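Local atomic coordinates of DNA replication initiator (Cdc21/Cdc54) (Methanothermobacter thermautotrophicus, PDB entry 1LTL), a protein that probably works as an ATP-driven MCM helicase that unwinds DNA for replication, this piece being its N-terminal part with a zinc-binding subdomain. Residues R127-R138 with S166-L177. Sequence-based numbering, arbitrary orientation.
With ZN (zinc ion), chain G.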
loop_
_atom_site.group_PDB
_atom_site.type_symbol
_atom_site.label_atom_id
_atom_site.label_comp_id
_atom_site.label_asym_id
_atom_site.label_seq_id
_atom_site.Cartn_x
_atom_site.Cartn_y
_atom_site.Cartn_z
ATOM N N ARG A 127 -42.670 3.606 14.031
ATOM C CA ARG A 127 -41.357 3.055 14.381
ATOM C C ARG A 127 -40.404 4.214 14.549
ATOM O O ARG A 127 -40.675 5.335 14.124
ATOM C CB ARG A 127 -40.759 2.172 13.281
ATOM C CG ARG A 127 -41.610 1.044 12.763
ATOM C CD ARG A 127 -41.093 0.538 11.392
ATOM N NE ARG A 127 -42.139 -0.144 10.605
ATOM C CZ ARG A 127 -42.642 -1.355 10.869
ATOM N NH1 ARG A 127 -42.194 -2.061 11.913
ATOM N NH2 ARG A 127 -43.613 -1.847 10.096
ATOM N N PRO A 128 -39.275 3.976 15.202
ATOM C CA PRO A 128 -38.386 5.127 15.319
ATOM C C PRO A 128 -37.361 5.131 14.162
ATOM O O PRO A 128 -37.269 4.175 13.373
ATOM C CB PRO A 128 -37.736 4.916 16.683
ATOM C CG PRO A 128 -37.744 3.421 16.834
ATOM C CD PRO A 128 -39.054 3.000 16.279
ATOM N N ARG A 129 -36.607 6.219 14.046
ATOM C CA ARG A 129 -35.581 6.314 13.028
ATOM C C ARG A 129 -34.537 7.263 13.576
ATOM O O ARG A 129 -34.848 8.132 14.371
ATOM C CB ARG A 129 -36.144 6.852 11.713
ATOM C CG ARG A 129 -36.005 8.356 11.515
ATOM C CD ARG A 129 -36.221 8.690 10.061
ATOM N NE ARG A 129 -36.542 10.101 9.826
ATOM C CZ ARG A 129 -35.695 11.113 9.978
ATOM N NH1 ARG A 129 -34.447 10.898 10.379
ATOM N NH2 ARG A 129 -36.095 12.348 9.704
ATOM N N ILE A 130 -33.294 7.103 13.157
ATOM C CA ILE A 130 -32.260 7.973 13.664
ATOM C C ILE A 130 -32.343 9.324 12.993
ATOM O O ILE A 130 -32.393 9.397 11.772
ATOM C CB ILE A 130 -30.876 7.371 13.417
ATOM C CG1 ILE A 130 -30.804 6.001 14.082
ATOM C CG2 ILE A 130 -29.804 8.296 13.935
ATOM C CD1 ILE A 130 -29.499 5.309 13.949
ATOM N N VAL A 131 -32.385 10.398 13.778
ATOM C CA VAL A 131 -32.422 11.740 13.195
ATOM C C VAL A 131 -31.049 12.331 13.290
ATOM O O VAL A 131 -30.634 13.065 12.417
ATOM C CB VAL A 131 -33.354 12.707 13.939
ATOM C CG1 VAL A 131 -34.772 12.574 13.425
ATOM C CG2 VAL A 131 -33.289 12.444 15.422
ATOM N N LYS A 132 -30.345 12.030 14.370
ATOM C CA LYS A 132 -29.001 12.551 14.545
ATOM C C LYS A 132 -28.107 11.368 14.820
ATOM O O LYS A 132 -28.102 10.840 15.922
ATOM C CB LYS A 132 -28.964 13.536 15.718
ATOM C CG LYS A 132 -27.647 14.298 15.867
ATOM C CD LYS A 132 -27.699 15.322 17.020
ATOM C CE LYS A 132 -28.803 16.392 16.799
ATOM N NZ LYS A 132 -29.096 17.261 18.008
ATOM N N ALA A 133 -27.383 10.932 13.795
ATOM C CA ALA A 133 -26.480 9.795 13.917
ATOM C C ALA A 133 -25.120 10.260 14.387
ATOM O O ALA A 133 -24.585 11.258 13.915
ATOM C CB ALA A 133 -26.343 9.092 12.596
ATOM N N VAL A 134 -24.560 9.536 15.334
ATOM C CA VAL A 134 -23.253 9.897 15.829
ATOM C C VAL A 134 -22.240 8.886 15.329
ATOM O O VAL A 134 -22.434 7.686 15.479
ATOM C CB VAL A 134 -23.246 9.937 17.355
ATOM C CG1 VAL A 134 -21.837 10.117 17.863
ATOM C CG2 VAL A 134 -24.135 11.066 17.822
ATOM N N PHE A 135 -21.165 9.359 14.720
ATOM C CA PHE A 135 -20.174 8.431 14.223
ATOM C C PHE A 135 -18.838 8.576 14.923
ATOM O O PHE A 135 -18.466 9.655 15.406
ATOM C CB PHE A 135 -19.928 8.620 12.729
ATOM C CG PHE A 135 -21.145 8.453 11.869
ATOM C CD1 PHE A 135 -22.030 9.495 11.690
ATOM C CD2 PHE A 135 -21.375 7.263 11.198
ATOM C CE1 PHE A 135 -23.120 9.352 10.863
ATOM C CE2 PHE A 135 -22.465 7.116 10.366
ATOM C CZ PHE A 135 -23.334 8.160 10.200
ATOM N N GLU A 136 -18.118 7.460 14.975
ATOM C CA GLU A 136 -16.786 7.435 15.545
ATOM C C GLU A 136 -15.860 7.338 14.340
ATOM O O GLU A 136 -15.971 6.436 13.514
ATOM C CB GLU A 136 -16.590 6.210 16.418
ATOM C CG GLU A 136 -15.187 6.059 16.975
ATOM C CD GLU A 136 -14.946 4.663 17.548
ATOM O OE1 GLU A 136 -14.761 3.695 16.762
ATOM O OE2 GLU A 136 -14.956 4.531 18.798
ATOM N N CYS A 137 -14.967 8.303 14.223
ATOM C CA CYS A 137 -14.018 8.297 13.141
ATOM C C CYS A 137 -12.981 7.201 13.412
ATOM O O CYS A 137 -12.318 7.218 14.437
ATOM C CB CYS A 137 -13.321 9.638 13.054
ATOM S SG CYS A 137 -12.008 9.575 11.853
ATOM N N ARG A 138 -12.835 6.261 12.489
ATOM C CA ARG A 138 -11.892 5.181 12.673
ATOM C C ARG A 138 -10.458 5.627 12.565
ATOM O O ARG A 138 -9.542 4.862 12.821
ATOM C CB ARG A 138 -12.195 4.064 11.683
ATOM C CG ARG A 138 -13.565 3.500 11.938
ATOM C CD ARG A 138 -13.876 2.298 11.099
ATOM N NE ARG A 138 -14.525 1.280 11.919
ATOM C CZ ARG A 138 -15.432 0.412 11.473
ATOM N NH1 ARG A 138 -15.809 0.439 10.191
ATOM N NH2 ARG A 138 -15.959 -0.490 12.309
ATOM N N SER A 166 -13.192 6.977 6.991
ATOM C CA SER A 166 -13.923 5.804 7.413
ATOM C C SER A 166 -14.551 6.009 8.797
ATOM O O SER A 166 -13.878 6.425 9.729
ATOM C CB SER A 166 -12.958 4.625 7.397
ATOM O OG SER A 166 -13.545 3.478 7.983
ATOM N N PHE A 167 -15.841 5.724 8.922
ATOM C CA PHE A 167 -16.532 5.911 10.180
ATOM C C PHE A 167 -17.329 4.710 10.635
ATOM O O PHE A 167 -17.703 3.859 9.833
ATOM C CB PHE A 167 -17.479 7.100 10.093
ATOM C CG PHE A 167 -16.822 8.352 9.651
ATOM C CD1 PHE A 167 -16.585 8.587 8.314
ATOM C CD2 PHE A 167 -16.390 9.279 10.575
ATOM C CE1 PHE A 167 -15.920 9.709 7.909
ATOM C CE2 PHE A 167 -15.715 10.413 10.166
ATOM C CZ PHE A 167 -15.484 10.627 8.836
ATOM N N ARG A 168 -17.590 4.665 11.939
ATOM C CA ARG A 168 -18.367 3.604 12.556
ATOM C C ARG A 168 -19.523 4.280 13.278
ATOM O O ARG A 168 -19.323 5.214 14.059
ATOM C CB ARG A 168 -17.521 2.832 13.562
ATOM C CG ARG A 168 -18.231 1.632 14.155
ATOM C CD ARG A 168 -18.020 1.528 15.653
ATOM N NE ARG A 168 -16.808 0.788 15.981
ATOM C CZ ARG A 168 -16.338 0.628 17.220
ATOM N NH1 ARG A 168 -16.973 1.158 18.271
ATOM N NH2 ARG A 168 -15.228 -0.074 17.410
ATOM N N LEU A 169 -20.737 3.810 13.022
ATOM C CA LEU A 169 -21.914 4.400 13.645
ATOM C C LEU A 169 -22.064 3.964 15.074
ATOM O O LEU A 169 -22.002 2.784 15.359
ATOM C CB LEU A 169 -23.162 3.994 12.876
ATOM C CG LEU A 169 -24.494 4.385 13.487
ATOM C CD1 LEU A 169 -24.605 5.890 13.631
ATOM C CD2 LEU A 169 -25.586 3.864 12.611
ATOM N N LEU A 170 -22.283 4.904 15.979
ATOM C CA LEU A 170 -22.472 4.541 17.385
ATOM C C LEU A 170 -23.941 4.666 17.732
ATOM O O LEU A 170 -24.364 5.717 18.185
ATOM C CB LEU A 170 -21.654 5.462 18.289
ATOM C CG LEU A 170 -20.161 5.488 17.989
ATOM C CD1 LEU A 170 -19.447 6.396 18.943
ATOM C CD2 LEU A 170 -19.616 4.081 18.061
ATOM N N GLN A 171 -24.719 3.602 17.538
ATOM C CA GLN A 171 -26.149 3.686 17.823
ATOM C C GLN A 171 -26.525 4.191 19.207
ATOM O O GLN A 171 -27.422 5.020 19.334
ATOM C CB GLN A 171 -26.841 2.349 17.601
ATOM C CG GLN A 171 -28.342 2.439 17.808
ATOM C CD GLN A 171 -29.058 1.118 17.567
ATOM O OE1 GLN A 171 -28.861 0.469 16.535
ATOM N NE2 GLN A 171 -29.907 0.719 18.514
ATOM N N ASP A 172 -25.849 3.699 20.242
ATOM C CA ASP A 172 -26.159 4.113 21.604
ATOM C C ASP A 172 -25.975 5.590 21.878
ATOM O O ASP A 172 -26.385 6.083 22.929
ATOM C CB ASP A 172 -25.337 3.321 22.612
ATOM C CG ASP A 172 -25.655 1.840 22.578
ATOM O OD1 ASP A 172 -26.788 1.480 22.147
ATOM O OD2 ASP A 172 -24.776 1.033 22.995
ATOM N N GLU A 173 -25.363 6.310 20.951
ATOM C CA GLU A 173 -25.168 7.725 21.179
ATOM C C GLU A 173 -25.988 8.559 20.233
ATOM O O GLU A 173 -25.953 9.788 20.280
ATOM C CB GLU A 173 -23.703 8.086 21.053
ATOM C CG GLU A 173 -22.881 7.520 22.181
ATOM C CD GLU A 173 -21.473 8.062 22.193
ATOM O OE1 GLU A 173 -21.317 9.307 22.112
ATOM O OE2 GLU A 173 -20.521 7.250 22.297
ATOM N N SER A 174 -26.753 7.882 19.392
ATOM C CA SER A 174 -27.577 8.565 18.428
ATOM C C SER A 174 -28.975 8.887 18.949
ATOM O O SER A 174 -29.472 8.229 19.859
ATOM C CB SER A 174 -27.632 7.718 17.166
ATOM O OG SER A 174 -26.329 7.581 16.642
ATOM N N GLU A 175 -29.596 9.916 18.376
ATOM C CA GLU A 175 -30.937 10.329 18.778
ATOM C C GLU A 175 -31.979 9.814 17.808
ATOM O O GLU A 175 -31.808 9.900 16.600
ATOM C CB GLU A 175 -31.011 11.857 18.863
ATOM C CG GLU A 175 -30.285 12.471 20.071
ATOM C CD GLU A 175 -30.133 13.992 19.966
ATOM O OE1 GLU A 175 -31.111 14.683 19.567
ATOM O OE2 GLU A 175 -29.033 14.504 20.296
ATOM N N PHE A 176 -33.057 9.269 18.348
ATOM C CA PHE A 176 -34.121 8.736 17.526
ATOM C C PHE A 176 -35.297 9.680 17.415
ATOM O O PHE A 176 -35.310 10.754 18.004
ATOM C CB PHE A 176 -34.589 7.389 18.066
ATOM C CG PHE A 176 -33.592 6.295 17.878
ATOM C CD1 PHE A 176 -32.399 6.292 18.580
ATOM C CD2 PHE A 176 -33.817 5.289 16.948
ATOM C CE1 PHE A 176 -31.443 5.308 18.361
ATOM C CE2 PHE A 176 -32.858 4.295 16.722
ATOM C CZ PHE A 176 -31.673 4.310 17.432
ATOM N N LEU A 177 -36.310 9.254 16.682
ATOM C CA LEU A 177 -37.460 10.100 16.458
ATOM C C LEU A 177 -38.582 9.283 15.842
ATOM O O LEU A 177 -38.335 8.457 14.973
ATOM C CB LEU A 177 -37.009 11.228 15.553
ATOM C CG LEU A 177 -38.018 12.045 14.784
ATOM C CD1 LEU A 177 -37.664 13.513 14.962
ATOM C CD2 LEU A 177 -37.994 11.633 13.318
HETATM ZN ZN ZN G . -10.741 11.559 12.416
#
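E136 and R168 form a hydrogen-bonded antiparallel pair in the zinc-bearing part of the domain, and their side chains run side by side. E136 OE1 sits over the centre of the R168 guanidinium face, 3.6 Å from R168 NE, and the two planes are 47° apart; this long salt bridge therefore works through charge, with no N-H aimed at the oxygen. R138 crosses R168 at about a right angle and lays a guanidinium face on its CB and CG; the like charges come close, E136 probably offsetting part of them. On the other side of the strands, C137 sets its CB 3.8 Å from CE2 of the F167 ring, and chi1 of 173°, SG anti to the backbone N, carries the sulfur to zinc at 2.4 Å. L169 CD1 makes a CH-pi contact over the F135 ring, 4.3 Å from its centroid. S174 OG accepts a bond from V134 N (2.9 Å) and donates to L170 O, tying the turn 170-174 to the long strand. Beyond it, V131 and K132 both face E175 in a classic beta bulge, while K132 NZ meets E175 OE2 at 3.6 Å. I130 CG1 covers one face of the F176 ring, which also stacks edge-to-face with F235 of a second subunit. Apolar packing and charge pairs thus supplement the backbone bonds on opposite faces of strands 133-137 and 167-169, and zinc ligation ties C137 to C140, C159 and C162.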